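Local coordinates for uncharacterized protein BF1032 (Bacteroides fragilis, PDB 3NRH) that is of unknown function but belongs to the DUF5063 family, folding as a mainly helical chain that is assembled with a second copy of itself, at residues I14-V19 with L151-K156; K44-L49 with Q155-T160; A21-F26 with Q121-F126; R29-K34 with R80-S85; F128-Q131 with T137-D140. All blocks are in the same frame, centred on the assembly; numbering follows the deposited sequence.

Contacts 1, 2 and 3 form a connected part of the apolar interior of the helical domain, while contacts 4 and 5 lie farther out, their centres about 27 Å apart. Contacts 1 and 2 share helix 135-169, with centres about 8 Å apart, and both reach the second subunit. Contacts 1 and 3 share helix 11-28, with centres about 9 Å apart; I123 of contact 3 packs on W153 and F16 of contact 1. F23 joins contact 3 to L46 and L49 of contact 2. Contact 4 meets contact 3 through F26 and M33, and contact 5 reaches contact 1 through F130 and V17. No active site is known for this protein, and the contacts are described as packing of the fold.

Contact 1 of 5, residues I14-V19 with L151-K156; sequences IEFVTV and LLWGQK
F16 of helix 11-28 and W153 of helix 135-169 reach toward each other from opposite directions and meet at their far ends. F16 CZ lies 3.4 Å from W153 CH2, and F16 CE1 is 3.8 Å from the same carbon. The rings touch rim to rim, neither covering the other's face: the centroid of the F16 ring is 5.9 Å from that of the six-membered ring of W153, and the planes differ by 29°. Two long side chains are needed because the backbones stay well apart, with F16 CA 13.8 Å from G154 CA. The indole is swung to an unusual setting between the staggered positions (chi1 136°), in the wider, pi-type turn at 151-153. This small, buried touch is the whole of the direct contact. The outer sides of the helices are different in character: I14, E15 and T18 on one, L151 and L152 on the other, are exposed, and E15 forms a salt bridge with K52. Inside, neighbouring helices and another turn of helix 135-169 close round the rings: both touch A53 of helix 35-54 and C145, F16 also rests on L49, and W153 packs on I119 and I123 of helix 112-131.

Contact 2 of 5, residues K44-L49 with Q155-T160; sequences KILPLL and QKLVNT
L46 and L49 pack against L157 and T160 in a buried, apolar helix-helix contact, where helix 35-54 runs roughly antiparallel to helix 135-169 in the helical bundle of the domain. The short segments have axes 10.1 Å apart at closest approach, and their directions differ by 147°. L157 has the largest share of the contact. Its first torsion sets CG anti to the backbone N (chi1 -175°), and both methyls then lie near the carbonyl oxygen of L46: L157 CD1 is 3.7 Å from L46 O. The L46 side chain slides past L157 in the opposite direction, with L46 CB 4.1 Å from L157 CD2. A turn later, L49 CD2 meets L157 CD1 at 4.1 Å, the two side chains crossing obliquely. At the other end L46 CD1 touches T160 CG2, also at 4.1 Å, the side chains at about a right angle. F23 of helix 11-28 packs on L46, and I119 of helix 112-131 on L157, so further helices close round the leucines. P47 lies on the side turned away; lacking an N-H, it cannot bond to the preceding turn, where the helix is kinked. L48 packs on L51 of the second subunit, and Q155 on H165 of that subunit. T160 keeps its methyl toward L46 while its hydroxyl folds back on its own helix: K156 O accepts T160 OG1 at 2.7 Å and T160 N at 2.9 Å, from opposite faces of the carbonyl plane.

Contact 3 of 5, residues A21-F26 with Q121-F126; sequences AEFCAF and QDIKDF
K124 NZ is held by two groups, a salt bridge to E28 and a cation-pi contact with Y70, while the base of the same side chain lies against C24. The chain leaves its helix with CG anti to the backbone N and bends at the next bond (chi2 65°), which brings CD back to the sulfur, so that CB and CD both lie along C24 SG. C24 SG is 3.6 Å from K124 N and 3.9 Å from K124 CB, contacts of packing rather than hydrogen bonds. The sulfur also meets I123 CG2 at 3.7 Å, so it settles against two successive residues of helix 112-131. This is a crossing of two bundle helices: the segments on helix 11-28 and helix 112-131 have axes 9.5 Å apart at closest approach, with directions differing by 116°. C24 CA and K124 CA come within 6.2 Å, an approach that a side chain as short as cysteine can bridge. F23 stands beside C24 and brings CE2 to 4.2 Å from I123 CG1, the two side chains crossing at about a right angle. The two branches of I123 thus divide their contacts, CG2 serving the sulfur and CG1 the phenyl ring. Beyond the pair, F23 packs on L46 of helix 35-54 and I123 on W153 of helix 135-169, while Y120 and I127 touch C24.

Contact 4 of 5, residues R29-K34 with R80-S85; sequences RAESMK and RINLAS
A30, just past the end of helix 11-28, makes the apolar half of this contact, its CB lying 3.7 Å from L83 CD2. L83 leaves its backbone pointing away from the loop, yet its end bends round to meet the alanine methyl. E31 follows and makes the polar half. Its chain runs extended beyond CG and carries the carboxylate across to N82, where it stacks on the amide, the two planes 19° apart. E31 CD is 3.6 Å from N82 OD1, and E31 OE2 is likewise 3.6 Å from N82 ND2; no direct hydrogen bond joins the groups. A water links them instead, donating to E31 OE2 at 2.6 Å and accepting from N82 ND2 at a longer 3.3 Å. The glutamate is exposed, which puts the bridged pair at the outer margin, while A30 and L83 are buried. M33, a selenomethionine, packs on F26 and F38, and K34 takes the N-cap position before helix 35-54. The contact therefore lays the loop between helices 11-28 and 35-54 against helix 73-87, with L83 continuing inward onto F38 of helix 35-54 and onto S113 and L116 of helix 112-131.

Contact 5 of 5, residues F128-Q131 with T137-D140; sequences FVFQ and TMND
T137 comes up against V129, whose CG1 lies 3.4 Å from T137 O and 3.9 Å from T137 CB. The valine methyl sits anti to its backbone N (chi1 175°), directed at the start of helix 135-169. Beside this packing a water joins the two helices: it lies 2.9 Å from both V129 O, to which it donates, and T137 OG1. Next comes M138, a selenomethionine and the main contributor on its side. Its chain bends at the last torsion (chi3 75°) and lays the terminal methyl over the F130 ring, making a CH-pi contact: M138 CE is 3.5 Å from the ring centroid and only 7° off the ring normal. The selenium stands behind the methyl above the same face, at a longer 5.1 Å from M138 SE to the F130 centroid. M138 CE also lies 3.3 Å from F130 O, which meets the methyl from another side than the ring does, while M138 O approaches the edge of the ring in its plane. Farther on, D140 turns from helix 112-131 and accepts the backbone N-H groups of I62 and G63. The other surroundings of F130 are F126 and, on helix 11-28, V13 and V17. M138 over F130 is a Met-aromatic contact, here in a helical (alpha-alpha) hairpin, in which helices 112-131 and 135-169 follow each other through a short connection.

Contact 1 of 5, residues I14-V19 with L151-K156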
# COMPACT_ATOMS: atom_id res chain seq x y z
N ILE A 14 8.70 -13.74 -10.35
CA ILE A 14 9.75 -12.89 -10.91
C ILE A 14 9.57 -11.42 -10.53
O ILE A 14 10.52 -10.76 -10.10
CB ILE A 14 9.79 -13.00 -12.45
CG1 ILE A 14 10.01 -14.46 -12.85
CG2 ILE A 14 10.89 -12.11 -13.02
CD1 ILE A 14 11.26 -15.08 -12.24
N GLU A 15 8.36 -10.90 -10.70
CA GLU A 15 8.10 -9.51 -10.36
C GLU A 15 8.27 -9.26 -8.87
O GLU A 15 8.70 -8.19 -8.46
CB GLU A 15 6.70 -9.09 -10.81
CG GLU A 15 6.50 -9.19 -12.31
CD GLU A 15 5.32 -8.38 -12.80
OE1 GLU A 15 4.24 -8.48 -12.19
OE2 GLU A 15 5.48 -7.65 -13.80
N PHE A 16 7.94 -10.26 -8.05
CA PHE A 16 8.11 -10.12 -6.60
C PHE A 16 9.60 -10.03 -6.28
O PHE A 16 10.03 -9.19 -5.49
CB PHE A 16 7.49 -11.31 -5.87
CG PHE A 16 7.67 -11.26 -4.37
CD1 PHE A 16 7.08 -10.24 -3.62
CD2 PHE A 16 8.44 -12.21 -3.72
CE1 PHE A 16 7.27 -10.17 -2.24
CE2 PHE A 16 8.64 -12.15 -2.33
CZ PHE A 16 8.05 -11.13 -1.60
N VAL A 17 10.39 -10.90 -6.91
CA VAL A 17 11.83 -10.90 -6.68
C VAL A 17 12.41 -9.52 -7.00
O VAL A 17 13.23 -8.99 -6.24
CB VAL A 17 12.55 -11.99 -7.53
CG1 VAL A 17 14.06 -11.79 -7.48
CG2 VAL A 17 12.19 -13.38 -6.99
N THR A 18 11.97 -8.94 -8.11
CA THR A 18 12.46 -7.62 -8.51
C THR A 18 12.18 -6.53 -7.47
O THR A 18 13.09 -5.78 -7.10
CB THR A 18 11.84 -7.20 -9.86
OG1 THR A 18 12.22 -8.16 -10.85
CG2 THR A 18 12.35 -5.82 -10.28
N VAL A 19 10.95 -6.43 -6.99
CA VAL A 19 10.66 -5.40 -5.99
C VAL A 19 11.31 -5.73 -4.65
O VAL A 19 11.73 -4.83 -3.92
CB VAL A 19 9.13 -5.19 -5.80
CG1 VAL A 19 8.49 -6.48 -5.31
CG2 VAL A 19 8.88 -4.04 -4.82
N LEU A 151 1.48 -14.34 8.19
CA LEU A 151 1.69 -14.52 9.62
C LEU A 151 2.22 -13.27 10.31
O LEU A 151 1.89 -13.03 11.47
CB LEU A 151 2.67 -15.66 9.89
CG LEU A 151 2.26 -17.09 9.53
CD1 LEU A 151 3.40 -18.03 9.92
CD2 LEU A 151 0.98 -17.48 10.27
N LEU A 152 3.03 -12.47 9.62
CA LEU A 152 3.57 -11.30 10.29
C LEU A 152 4.07 -10.12 9.48
O LEU A 152 3.70 -8.98 9.78
CB LEU A 152 4.68 -11.75 11.25
CG LEU A 152 5.19 -10.73 12.26
CD1 LEU A 152 4.04 -10.30 13.17
CD2 LEU A 152 6.32 -11.33 13.09
N TRP A 153 4.91 -10.36 8.47
CA TRP A 153 5.47 -9.25 7.69
C TRP A 153 4.45 -8.36 6.99
O TRP A 153 4.62 -7.14 6.95
CB TRP A 153 6.53 -9.79 6.69
CG TRP A 153 6.45 -9.21 5.29
CD1 TRP A 153 6.31 -7.90 4.95
CD2 TRP A 153 6.49 -9.94 4.06
NE1 TRP A 153 6.23 -7.76 3.59
CE2 TRP A 153 6.35 -9.00 3.01
CE3 TRP A 153 6.63 -11.29 3.74
CZ2 TRP A 153 6.33 -9.37 1.68
CZ3 TRP A 153 6.62 -11.66 2.41
CH2 TRP A 153 6.47 -10.70 1.39
N GLY A 154 3.40 -8.96 6.44
CA GLY A 154 2.38 -8.17 5.76
C GLY A 154 1.77 -7.10 6.66
O GLY A 154 1.58 -5.96 6.22
N GLN A 155 1.46 -7.46 7.90
CA GLN A 155 0.86 -6.50 8.82
C GLN A 155 1.86 -5.41 9.19
O GLN A 155 1.51 -4.25 9.30
CB GLN A 155 0.36 -7.21 10.09
CG GLN A 155 -0.50 -6.33 11.00
CD GLN A 155 -1.84 -5.98 10.38
OE1 GLN A 155 -2.61 -6.87 10.00
NE2 GLN A 155 -2.14 -4.69 10.28
N LYS A 156 3.12 -5.80 9.38
CA LYS A 156 4.15 -4.82 9.72
C LYS A 156 4.31 -3.82 8.58
O LYS A 156 4.53 -2.63 8.81
CB LYS A 156 5.48 -5.52 9.99
CG LYS A 156 5.49 -6.34 11.27
CD LYS A 156 6.83 -7.03 11.47
CE LYS A 156 6.84 -7.87 12.74
NZ LYS A 156 6.61 -7.05 13.96

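Contact 2 of 5, residues K44-L49 with Q155-T160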
# COMPACT_ATOMS: atom_id res chain seq x y z
N LYS A 44 6.57 4.45 -1.81
CA LYS A 44 6.31 3.96 -3.16
C LYS A 44 6.69 2.48 -3.23
O LYS A 44 5.97 1.67 -3.83
CB LYS A 44 7.11 4.76 -4.19
CG LYS A 44 6.66 6.21 -4.32
CD LYS A 44 7.55 7.01 -5.25
CE LYS A 44 7.19 8.49 -5.18
NZ LYS A 44 8.05 9.34 -6.04
N ILE A 45 7.81 2.12 -2.61
CA ILE A 45 8.25 0.73 -2.63
C ILE A 45 7.35 -0.20 -1.82
O ILE A 45 7.00 -1.28 -2.28
CB ILE A 45 9.70 0.59 -2.09
CG1 ILE A 45 10.67 1.36 -2.98
CG2 ILE A 45 10.10 -0.89 -2.06
CD1 ILE A 45 12.10 1.37 -2.47
N LEU A 46 6.94 0.22 -0.62
CA LEU A 46 6.10 -0.63 0.21
C LEU A 46 4.78 -1.09 -0.42
O LEU A 46 4.45 -2.27 -0.37
CB LEU A 46 5.82 0.04 1.56
CG LEU A 46 7.04 0.24 2.47
CD1 LEU A 46 6.59 0.86 3.78
CD2 LEU A 46 7.73 -1.09 2.73
N PRO A 47 4.01 -0.16 -1.02
CA PRO A 47 2.75 -0.63 -1.61
C PRO A 47 2.97 -1.61 -2.77
O PRO A 47 2.17 -2.52 -2.98
CB PRO A 47 2.06 0.66 -2.05
CG PRO A 47 3.20 1.62 -2.28
CD PRO A 47 4.14 1.30 -1.14
N LEU A 48 4.06 -1.41 -3.51
CA LEU A 48 4.35 -2.31 -4.62
C LEU A 48 4.77 -3.67 -4.08
O LEU A 48 4.42 -4.70 -4.64
CB LEU A 48 5.46 -1.72 -5.50
CG LEU A 48 5.80 -2.54 -6.76
CD1 LEU A 48 4.56 -2.76 -7.61
CD2 LEU A 48 6.87 -1.82 -7.54
N LEU A 49 5.53 -3.67 -2.99
CA LEU A 49 5.99 -4.91 -2.38
C LEU A 49 4.78 -5.69 -1.86
O LEU A 49 4.70 -6.91 -2.02
CB LEU A 49 6.97 -4.61 -1.24
CG LEU A 49 7.58 -5.79 -0.48
CD1 LEU A 49 8.40 -6.66 -1.42
CD2 LEU A 49 8.47 -5.26 0.65
N GLN A 155 1.46 -7.46 7.90
CA GLN A 155 0.86 -6.50 8.82
C GLN A 155 1.86 -5.41 9.19
O GLN A 155 1.51 -4.25 9.30
CB GLN A 155 0.36 -7.21 10.09
CG GLN A 155 -0.50 -6.33 11.00
CD GLN A 155 -1.84 -5.98 10.38
OE1 GLN A 155 -2.61 -6.87 10.00
NE2 GLN A 155 -2.14 -4.69 10.28
N LYS A 156 3.12 -5.80 9.38
CA LYS A 156 4.15 -4.82 9.72
C LYS A 156 4.31 -3.82 8.58
O LYS A 156 4.53 -2.63 8.81
CB LYS A 156 5.48 -5.52 9.99
CG LYS A 156 5.49 -6.34 11.27
CD LYS A 156 6.83 -7.03 11.47
CE LYS A 156 6.84 -7.87 12.74
NZ LYS A 156 6.61 -7.05 13.96
N LEU A 157 4.18 -4.29 7.34
CA LEU A 157 4.30 -3.44 6.17
C LEU A 157 3.19 -2.38 6.15
O LEU A 157 3.45 -1.19 5.98
CB LEU A 157 4.26 -4.29 4.89
CG LEU A 157 4.49 -3.56 3.55
CD1 LEU A 157 4.85 -4.57 2.47
CD2 LEU A 157 3.24 -2.79 3.15
N VAL A 158 1.93 -2.81 6.32
CA VAL A 158 0.83 -1.85 6.30
C VAL A 158 0.89 -0.88 7.48
O VAL A 158 0.57 0.31 7.33
CB VAL A 158 -0.54 -2.56 6.26
CG1 VAL A 158 -0.70 -3.29 4.94
CG2 VAL A 158 -0.67 -3.52 7.42
N ASN A 159 1.32 -1.36 8.64
CA ASN A 159 1.44 -0.49 9.82
C ASN A 159 2.50 0.57 9.55
O ASN A 159 2.32 1.74 9.89
CB ASN A 159 1.84 -1.29 11.06
CG ASN A 159 0.75 -2.21 11.56
OD1 ASN A 159 -0.42 -2.04 11.22
ND2 ASN A 159 1.12 -3.19 12.38
N THR A 160 3.61 0.15 8.94
CA THR A 160 4.70 1.07 8.64
C THR A 160 4.28 2.09 7.59
O THR A 160 4.67 3.26 7.66
CB THR A 160 5.94 0.31 8.13
OG1 THR A 160 6.35 -0.64 9.13
CG2 THR A 160 7.08 1.27 7.86

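Contact 3 of 5, residues A21-F26 with Q121-F126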
# COMPACT_ATOMS: atom_id res chain seq x y z
N ALA A 21 14.18 -7.18 -4.17
CA ALA A 21 15.58 -6.78 -4.26
C ALA A 21 15.71 -5.26 -4.18
O ALA A 21 16.62 -4.73 -3.54
CB ALA A 21 16.19 -7.30 -5.57
N GLU A 22 14.80 -4.55 -4.84
CA GLU A 22 14.82 -3.09 -4.82
C GLU A 22 14.60 -2.60 -3.39
O GLU A 22 15.23 -1.64 -2.94
CB GLU A 22 13.73 -2.52 -5.73
CG GLU A 22 13.88 -2.93 -7.20
CD GLU A 22 14.83 -2.04 -7.98
OE1 GLU A 22 15.95 -1.77 -7.49
OE2 GLU A 22 14.45 -1.60 -9.09
N PHE A 23 13.70 -3.27 -2.67
CA PHE A 23 13.40 -2.93 -1.28
C PHE A 23 14.63 -3.14 -0.39
O PHE A 23 15.02 -2.25 0.36
CB PHE A 23 12.24 -3.80 -0.77
CG PHE A 23 11.99 -3.68 0.71
CD1 PHE A 23 11.41 -2.54 1.26
CD2 PHE A 23 12.32 -4.74 1.57
CE1 PHE A 23 11.16 -2.44 2.63
CE2 PHE A 23 12.08 -4.65 2.94
CZ PHE A 23 11.49 -3.50 3.47
N CYS A 24 15.24 -4.32 -0.48
CA CYS A 24 16.41 -4.60 0.34
C CYS A 24 17.56 -3.65 0.00
O CYS A 24 18.23 -3.15 0.90
CB CYS A 24 16.86 -6.05 0.16
SG CYS A 24 15.70 -7.24 0.88
N ALA A 25 17.76 -3.38 -1.28
CA ALA A 25 18.84 -2.48 -1.70
C ALA A 25 18.61 -1.07 -1.19
O ALA A 25 19.55 -0.39 -0.76
CB ALA A 25 18.95 -2.48 -3.23
N PHE A 26 17.36 -0.62 -1.22
CA PHE A 26 17.02 0.72 -0.75
C PHE A 26 17.37 0.90 0.73
O PHE A 26 18.01 1.88 1.11
CB PHE A 26 15.53 1.00 -0.94
CG PHE A 26 15.12 2.38 -0.52
CD1 PHE A 26 15.53 3.49 -1.25
CD2 PHE A 26 14.35 2.59 0.62
CE1 PHE A 26 15.19 4.78 -0.86
CE2 PHE A 26 14.01 3.87 1.03
CZ PHE A 26 14.42 4.97 0.29
N GLN A 121 14.29 -8.72 7.29
CA GLN A 121 14.77 -10.05 7.65
C GLN A 121 14.11 -11.11 6.78
O GLN A 121 14.78 -12.00 6.26
CB GLN A 121 14.50 -10.34 9.12
CG GLN A 121 15.20 -11.60 9.62
CD GLN A 121 14.96 -11.85 11.10
OE1 GLN A 121 15.05 -10.93 11.91
NE2 GLN A 121 14.68 -13.10 11.46
N ASP A 122 12.80 -11.04 6.61
CA ASP A 122 12.12 -12.03 5.79
C ASP A 122 12.41 -11.88 4.30
O ASP A 122 12.67 -12.86 3.61
CB ASP A 122 10.61 -12.00 6.02
CG ASP A 122 10.14 -13.07 6.98
OD1 ASP A 122 10.39 -14.27 6.71
OD2 ASP A 122 9.53 -12.73 8.01
N ILE A 123 12.39 -10.65 3.80
CA ILE A 123 12.63 -10.42 2.38
C ILE A 123 14.07 -10.73 1.97
O ILE A 123 14.31 -11.40 0.96
CB ILE A 123 12.30 -8.97 1.98
CG1 ILE A 123 10.87 -8.62 2.42
CG2 ILE A 123 12.42 -8.80 0.46
CD1 ILE A 123 9.80 -9.53 1.84
N LYS A 124 15.04 -10.24 2.75
CA LYS A 124 16.45 -10.46 2.44
C LYS A 124 16.84 -11.94 2.46
O LYS A 124 17.59 -12.41 1.60
CB LYS A 124 17.33 -9.69 3.43
CG LYS A 124 18.84 -9.82 3.19
CD LYS A 124 19.25 -9.20 1.85
CE LYS A 124 20.77 -9.24 1.68
NZ LYS A 124 21.21 -8.54 0.43
N ASP A 125 16.33 -12.68 3.45
CA ASP A 125 16.65 -14.11 3.53
C ASP A 125 16.16 -14.82 2.28
O ASP A 125 16.83 -15.71 1.75
CB ASP A 125 16.01 -14.74 4.78
CG ASP A 125 16.79 -14.45 6.05
OD1 ASP A 125 17.92 -13.92 5.96
OD2 ASP A 125 16.27 -14.75 7.15
N PHE A 126 14.99 -14.42 1.81
CA PHE A 126 14.40 -15.01 0.62
C PHE A 126 15.20 -14.73 -0.67
O PHE A 126 15.57 -15.67 -1.37
CB PHE A 126 12.97 -14.50 0.43
CG PHE A 126 12.42 -14.74 -0.94
CD1 PHE A 126 12.27 -16.03 -1.43
CD2 PHE A 126 12.09 -13.67 -1.77
CE1 PHE A 126 11.81 -16.26 -2.73
CE2 PHE A 126 11.63 -13.88 -3.07
CZ PHE A 126 11.49 -15.18 -3.55

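Contact 4 of 5, residues R29-K34 with R80-S85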
# COMPACT_ATOMS: atom_id res chain seq x y z
N ARG A 29 21.07 1.02 1.51
CA ARG A 29 21.75 2.25 1.11
C ARG A 29 21.22 3.47 1.87
O ARG A 29 21.45 4.61 1.47
CB ARG A 29 21.57 2.46 -0.40
CG ARG A 29 22.15 1.34 -1.25
CD ARG A 29 21.63 1.40 -2.67
NE ARG A 29 21.83 2.72 -3.27
CZ ARG A 29 21.34 3.09 -4.44
NH1 ARG A 29 20.61 2.25 -5.15
NH2 ARG A 29 21.57 4.31 -4.90
N ALA A 30 20.52 3.22 2.97
CA ALA A 30 19.92 4.27 3.79
C ALA A 30 20.86 5.39 4.25
O ALA A 30 20.47 6.56 4.24
CB ALA A 30 19.23 3.65 5.01
N GLU A 31 22.08 5.05 4.65
CA GLU A 31 23.02 6.07 5.10
C GLU A 31 23.42 7.03 3.98
O GLU A 31 24.16 7.98 4.20
CB GLU A 31 24.29 5.43 5.67
CG GLU A 31 24.08 4.56 6.89
CD GLU A 31 25.40 4.21 7.57
OE1 GLU A 31 26.01 5.11 8.17
OE2 GLU A 31 25.81 3.04 7.49
N SER A 32 22.93 6.77 2.77
CA SER A 32 23.28 7.60 1.62
C SER A 32 22.15 8.51 1.14
O SER A 32 22.01 8.74 -0.06
CB SER A 32 23.74 6.72 0.46
OG SER A 32 24.80 5.86 0.86
N MSE A 33 21.36 9.05 2.07
CA MSE A 33 20.26 9.92 1.67
C MSE A 33 19.62 10.70 2.83
O MSE A 33 19.86 10.40 4.00
CB MSE A 33 19.18 9.10 0.98
CG MSE A 33 18.52 8.08 1.88
SE MSE A 33 17.26 6.99 0.91
CE MSE A 33 18.43 5.51 0.47
N LYS A 34 18.81 11.68 2.46
CA LYS A 34 18.12 12.53 3.43
C LYS A 34 16.79 11.88 3.82
O LYS A 34 16.27 11.02 3.10
CB LYS A 34 17.85 13.90 2.81
CG LYS A 34 19.06 14.55 2.15
CD LYS A 34 20.20 14.79 3.13
CE LYS A 34 19.81 15.80 4.20
NZ LYS A 34 20.93 16.06 5.14
N ARG A 80 18.76 -1.60 11.69
CA ARG A 80 17.78 -0.94 12.54
C ARG A 80 18.29 0.40 13.05
O ARG A 80 17.59 1.41 12.98
CB ARG A 80 17.40 -1.83 13.72
CG ARG A 80 16.38 -1.19 14.66
CD ARG A 80 16.11 -2.07 15.89
NE ARG A 80 17.29 -2.22 16.74
CZ ARG A 80 17.83 -1.25 17.47
NH1 ARG A 80 17.29 -0.04 17.47
NH2 ARG A 80 18.90 -1.49 18.20
N ILE A 81 19.52 0.41 13.55
CA ILE A 81 20.11 1.63 14.07
C ILE A 81 20.25 2.70 13.00
O ILE A 81 19.99 3.88 13.26
CB ILE A 81 21.48 1.34 14.72
CG1 ILE A 81 21.28 0.47 15.96
CG2 ILE A 81 22.17 2.64 15.09
CD1 ILE A 81 22.56 -0.02 16.61
N ASN A 82 20.66 2.32 11.79
CA ASN A 82 20.81 3.30 10.72
C ASN A 82 19.47 3.90 10.33
O ASN A 82 19.36 5.10 10.09
CB ASN A 82 21.47 2.66 9.49
CG ASN A 82 22.90 2.24 9.75
OD1 ASN A 82 23.64 2.95 10.43
ND2 ASN A 82 23.30 1.10 9.19
N LEU A 83 18.44 3.06 10.27
CA LEU A 83 17.11 3.55 9.91
C LEU A 83 16.60 4.47 11.01
O LEU A 83 15.98 5.50 10.74
CB LEU A 83 16.15 2.38 9.71
CG LEU A 83 16.55 1.43 8.57
CD1 LEU A 83 15.50 0.35 8.40
CD2 LEU A 83 16.71 2.23 7.27
N ALA A 84 16.86 4.09 12.26
CA ALA A 84 16.43 4.90 13.39
C ALA A 84 17.08 6.27 13.34
O ALA A 84 16.45 7.28 13.64
CB ALA A 84 16.77 4.19 14.71
N SER A 85 18.35 6.32 12.93
CA SER A 85 19.08 7.59 12.84
C SER A 85 18.52 8.50 11.74
O SER A 85 18.45 9.72 11.91
CB SER A 85 20.56 7.33 12.58
OG SER A 85 21.14 6.60 13.65
O HOH W 1 26.48 0.73 8.60

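Contact 5 of 5, residues F128-Q131 with T137-D140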
# COMPACT_ATOMS: atom_id res chain seq x y z
N PHE A 128 18.26 -13.71 -1.09
CA PHE A 128 19.63 -14.21 -1.04
C PHE A 128 19.64 -15.65 -1.55
O PHE A 128 20.38 -16.00 -2.48
CB PHE A 128 20.18 -14.16 0.38
CG PHE A 128 21.53 -14.82 0.53
CD1 PHE A 128 22.60 -14.44 -0.27
CD2 PHE A 128 21.72 -15.83 1.47
CE1 PHE A 128 23.85 -15.06 -0.15
CE2 PHE A 128 22.96 -16.46 1.60
CZ PHE A 128 24.03 -16.07 0.79
N VAL A 129 18.79 -16.47 -0.95
CA VAL A 129 18.69 -17.88 -1.31
C VAL A 129 18.24 -18.06 -2.75
O VAL A 129 18.76 -18.92 -3.46
CB VAL A 129 17.68 -18.62 -0.39
CG1 VAL A 129 17.49 -20.05 -0.87
CG2 VAL A 129 18.19 -18.60 1.03
N PHE A 130 17.28 -17.25 -3.18
CA PHE A 130 16.77 -17.36 -4.54
C PHE A 130 17.89 -17.22 -5.56
O PHE A 130 17.90 -17.89 -6.59
CB PHE A 130 15.72 -16.28 -4.80
CG PHE A 130 14.73 -16.66 -5.85
CD1 PHE A 130 13.75 -17.62 -5.58
CD2 PHE A 130 14.75 -16.05 -7.09
CE1 PHE A 130 12.82 -17.97 -6.55
CE2 PHE A 130 13.81 -16.39 -8.07
CZ PHE A 130 12.85 -17.35 -7.80
N GLN A 131 18.86 -16.35 -5.27
CA GLN A 131 19.96 -16.14 -6.20
C GLN A 131 21.03 -17.23 -6.17
O GLN A 131 21.86 -17.30 -7.08
CB GLN A 131 20.61 -14.78 -5.93
CG GLN A 131 21.69 -14.42 -6.94
CD GLN A 131 21.97 -12.94 -6.98
OE1 GLN A 131 22.33 -12.33 -5.97
NE2 GLN A 131 21.79 -12.34 -8.16
N THR A 137 15.68 -25.21 -2.54
CA THR A 137 15.70 -24.16 -1.54
C THR A 137 15.13 -22.85 -2.08
O THR A 137 14.70 -22.00 -1.31
CB THR A 137 17.12 -23.93 -0.96
OG1 THR A 137 18.05 -23.75 -2.03
CG2 THR A 137 17.54 -25.13 -0.12
N MSE A 138 15.14 -22.69 -3.40
CA MSE A 138 14.57 -21.49 -4.00
C MSE A 138 13.07 -21.59 -3.75
O MSE A 138 12.40 -20.61 -3.40
CB MSE A 138 14.84 -21.45 -5.51
CG MSE A 138 16.27 -21.10 -5.89
SE MSE A 138 16.56 -21.20 -7.81
CE MSE A 138 15.65 -19.58 -8.33
N ASN A 139 12.53 -22.80 -3.92
CA ASN A 139 11.11 -23.03 -3.72
C ASN A 139 10.72 -22.90 -2.25
O ASN A 139 9.73 -22.24 -1.92
CB ASN A 139 10.72 -24.41 -4.23
CG ASN A 139 9.27 -24.75 -3.93
OD1 ASN A 139 8.95 -25.19 -2.82
ND2 ASN A 139 8.40 -24.53 -4.89
N ASP A 140 11.50 -23.53 -1.37
CA ASP A 140 11.20 -23.47 0.05
C ASP A 140 11.36 -22.09 0.65
O ASP A 140 10.56 -21.69 1.50
CB ASP A 140 12.07 -24.49 0.80
CG ASP A 140 11.55 -25.91 0.63
OD1 ASP A 140 10.66 -26.11 -0.22
OD2 ASP A 140 12.03 -26.82 1.34
O HOH W 2 19.10 -21.74 -3.82